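Local coordinates for protein nucleoside hydrolase, putative (Trypanosoma brucei, PDB 3FZ0) that belongs to the nucleoside hydrolase family and binds a calcium ion, at residues 193-198 with 303-308. The protein carries 2 engineered substitutions. Residues are numbered along the deposited sequence; the frame is centred on the assembly and turned at random.
Sequences VLQHKG and YVTVEL
Gln195 OE1 lies at the edge of the Tyr303 ring, near its plane. The two flat groups stand almost upright to each other, their planes 82° apart. This is helix-on-sheet packing near one edge of the mixed sheet of the nucleoside hydrolase fold, and the contact is nonetheless buried. The last turn of helix 187-195 lies against the end of strand 296-306. Tyr303 OH donates a hydrogen bond to Gln195 OE1 at 2.8 Å. The donor is tilted out of the carbonyl plane, and the C=O...donor angle is 131°. The Gln195 chain bends at chi2 (-62°), which brings OE1 toward the strand although CB does not point there.

The backbones come closest at Leu194 and Thr305, with 6.2 Å between their CA atoms. The strand also pairs with Cys318 through the backbone of Thr305. Asn336 hydrogen-bonds to both segments: its ND2 to Leu194 O and its OD1 to Val304 N. Tyr303 also packs on Met177 of the second subunit, so the contact lies close to a subunit interface. The calcium site is formed by other residues, among them Asp14 and Asp283.

The apolar half belongs to Leu194, whose CB points at the strand. Its CG sits beside the backbone N, and from there CD1 reaches the two valines, Val304 and Val306. Leu194 CD1 touches Val304 CG1 at 4.0 Å. Leu194 and Val306 side chains cross at about a right angle. There Leu194 CD1 meets Val306 CG2 at 3.8 Å.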
loop_
_atom_site.group_PDB
_atom_site.type_symbol
_atom_site.label_atom_id
_atom_site.label_comp_id
_atom_site.label_asym_id
_atom_site.label_seq_id
_atom_site.Cartn_x
_atom_site.Cartn_y
_atom_site.Cartn_z
ATOM N N VAL B 193 12.912 -9.904 -11.090
ATOM C CA VAL B 193 13.271 -10.166 -12.481
ATOM C C VAL B 193 13.508 -8.877 -13.274
ATOM O O VAL B 193 14.549 -8.735 -13.908
ATOM C CB VAL B 193 12.255 -11.106 -13.170
ATOM C CG1 VAL B 193 12.442 -11.074 -14.661
ATOM C CG2 VAL B 193 12.449 -12.570 -12.641
ATOM N N LEU B 194 12.565 -7.935 -13.190
ATOM C CA LEU B 194 12.637 -6.661 -13.920
ATOM C C LEU B 194 13.668 -5.655 -13.370
ATOM O O LEU B 194 14.187 -4.860 -14.124
ATOM C CB LEU B 194 11.257 -6.024 -14.042
ATOM C CG LEU B 194 10.151 -6.750 -14.837
ATOM C CD1 LEU B 194 8.749 -6.210 -14.496
ATOM C CD2 LEU B 194 10.340 -6.679 -16.338
ATOM N N GLN B 195 13.951 -5.668 -12.066
ATOM C CA GLN B 195 14.962 -4.780 -11.467
ATOM C C GLN B 195 16.399 -5.307 -11.565
ATOM O O GLN B 195 17.336 -4.590 -11.236
ATOM C CB GLN B 195 14.657 -4.527 -10.000
ATOM C CG GLN B 195 13.400 -3.702 -9.725
ATOM C CD GLN B 195 13.466 -2.297 -10.305
ATOM O OE1 GLN B 195 12.682 -1.941 -11.184
ATOM N NE2 GLN B 195 14.393 -1.508 -9.828
ATOM N N HIS B 196 16.580 -6.544 -12.031
ATOM C CA HIS B 196 17.903 -7.164 -12.073
ATOM C C HIS B 196 18.876 -6.426 -12.995
ATOM O O HIS B 196 18.530 -6.096 -14.132
ATOM C CB HIS B 196 17.809 -8.630 -12.510
ATOM C CG HIS B 196 19.140 -9.235 -12.827
ATOM N ND1 HIS B 196 20.032 -9.620 -11.849
ATOM C CD2 HIS B 196 19.755 -9.469 -14.010
ATOM C CE1 HIS B 196 21.121 -10.103 -12.419
ATOM N NE2 HIS B 196 20.983 -10.014 -13.729
ATOM N N LYS B 197 20.087 -6.183 -12.503
ATOM C CA LYS B 197 21.135 -5.537 -13.289
ATOM C C LYS B 197 22.002 -6.602 -13.940
ATOM O O LYS B 197 22.509 -7.505 -13.268
ATOM C CB LYS B 197 22.040 -4.654 -12.400
ATOM C CG LYS B 197 21.345 -3.512 -11.659
ATOM C CD LYS B 197 20.598 -2.551 -12.609
ATOM C CE LYS B 197 19.880 -1.453 -11.813
ATOM N NZ LYS B 197 18.865 -2.063 -10.879
ATOM N N GLY B 198 22.187 -6.498 -15.244
ATOM C CA GLY B 198 23.125 -7.351 -15.923
ATOM C C GLY B 198 22.551 -8.337 -16.921
ATOM O O GLY B 198 23.257 -9.252 -17.328
ATOM N N TYR B 303 10.774 1.516 -19.410
ATOM C CA TYR B 303 10.843 1.047 -18.026
ATOM C C TYR B 303 9.516 0.441 -17.568
ATOM O O TYR B 303 8.461 1.072 -17.687
ATOM C CB TYR B 303 11.220 2.177 -17.075
ATOM C CG TYR B 303 11.257 1.743 -15.626
ATOM C CD1 TYR B 303 12.352 1.001 -15.119
ATOM C CD2 TYR B 303 10.211 2.077 -14.749
ATOM C CE1 TYR B 303 12.398 0.594 -13.790
ATOM C CE2 TYR B 303 10.245 1.677 -13.411
ATOM C CZ TYR B 303 11.339 0.930 -12.946
ATOM O OH TYR B 303 11.378 0.538 -11.630
ATOM N N VAL B 304 9.601 -0.779 -17.041
ATOM C CA VAL B 304 8.478 -1.519 -16.525
ATOM C C VAL B 304 8.811 -2.053 -15.131
ATOM O O VAL B 304 9.959 -2.446 -14.846
ATOM C CB VAL B 304 8.136 -2.678 -17.491
ATOM C CG1 VAL B 304 7.051 -3.592 -16.945
ATOM C CG2 VAL B 304 7.720 -2.106 -18.829
ATOM N N THR B 305 7.810 -2.024 -14.252
ATOM C CA THR B 305 7.904 -2.700 -12.959
ATOM C C THR B 305 6.564 -3.311 -12.542
ATOM O O THR B 305 5.578 -3.141 -13.230
ATOM C CB THR B 305 8.519 -1.791 -11.873
ATOM O OG1 THR B 305 8.968 -2.606 -10.798
ATOM C CG2 THR B 305 7.542 -0.774 -11.347
ATOM N N VAL B 306 6.536 -4.048 -11.442
ATOM C CA VAL B 306 5.284 -4.605 -10.900
ATOM C C VAL B 306 4.905 -3.929 -9.557
ATOM O O VAL B 306 5.745 -3.776 -8.672
ATOM C CB VAL B 306 5.423 -6.131 -10.707
ATOM C CG1 VAL B 306 4.089 -6.745 -10.260
ATOM C CG2 VAL B 306 5.942 -6.801 -12.008
ATOM N N GLU B 307 3.662 -3.478 -9.426
ATOM C CA GLU B 307 3.120 -2.948 -8.152
ATOM C C GLU B 307 3.085 -4.030 -7.076
ATOM O O GLU B 307 2.573 -5.130 -7.311
ATOM C CB GLU B 307 1.694 -2.443 -8.367
ATOM C CG GLU B 307 0.989 -1.929 -7.087
ATOM C CD GLU B 307 1.718 -0.743 -6.421
ATOM O OE1 GLU B 307 1.925 0.292 -7.072
ATOM O OE2 GLU B 307 2.083 -0.827 -5.236
ATOM N N LEU B 308 3.619 -3.721 -5.897
ATOM C CA LEU B 308 3.585 -4.662 -4.794
ATOM C C LEU B 308 2.567 -4.318 -3.710
ATOM O O LEU B 308 2.180 -5.197 -2.932
ATOM C CB LEU B 308 4.958 -4.737 -4.135
ATOM C CG LEU B 308 6.175 -5.129 -4.982
ATOM C CD1 LEU B 308 7.480 -5.068 -4.138
ATOM C CD2 LEU B 308 5.980 -6.503 -5.679
#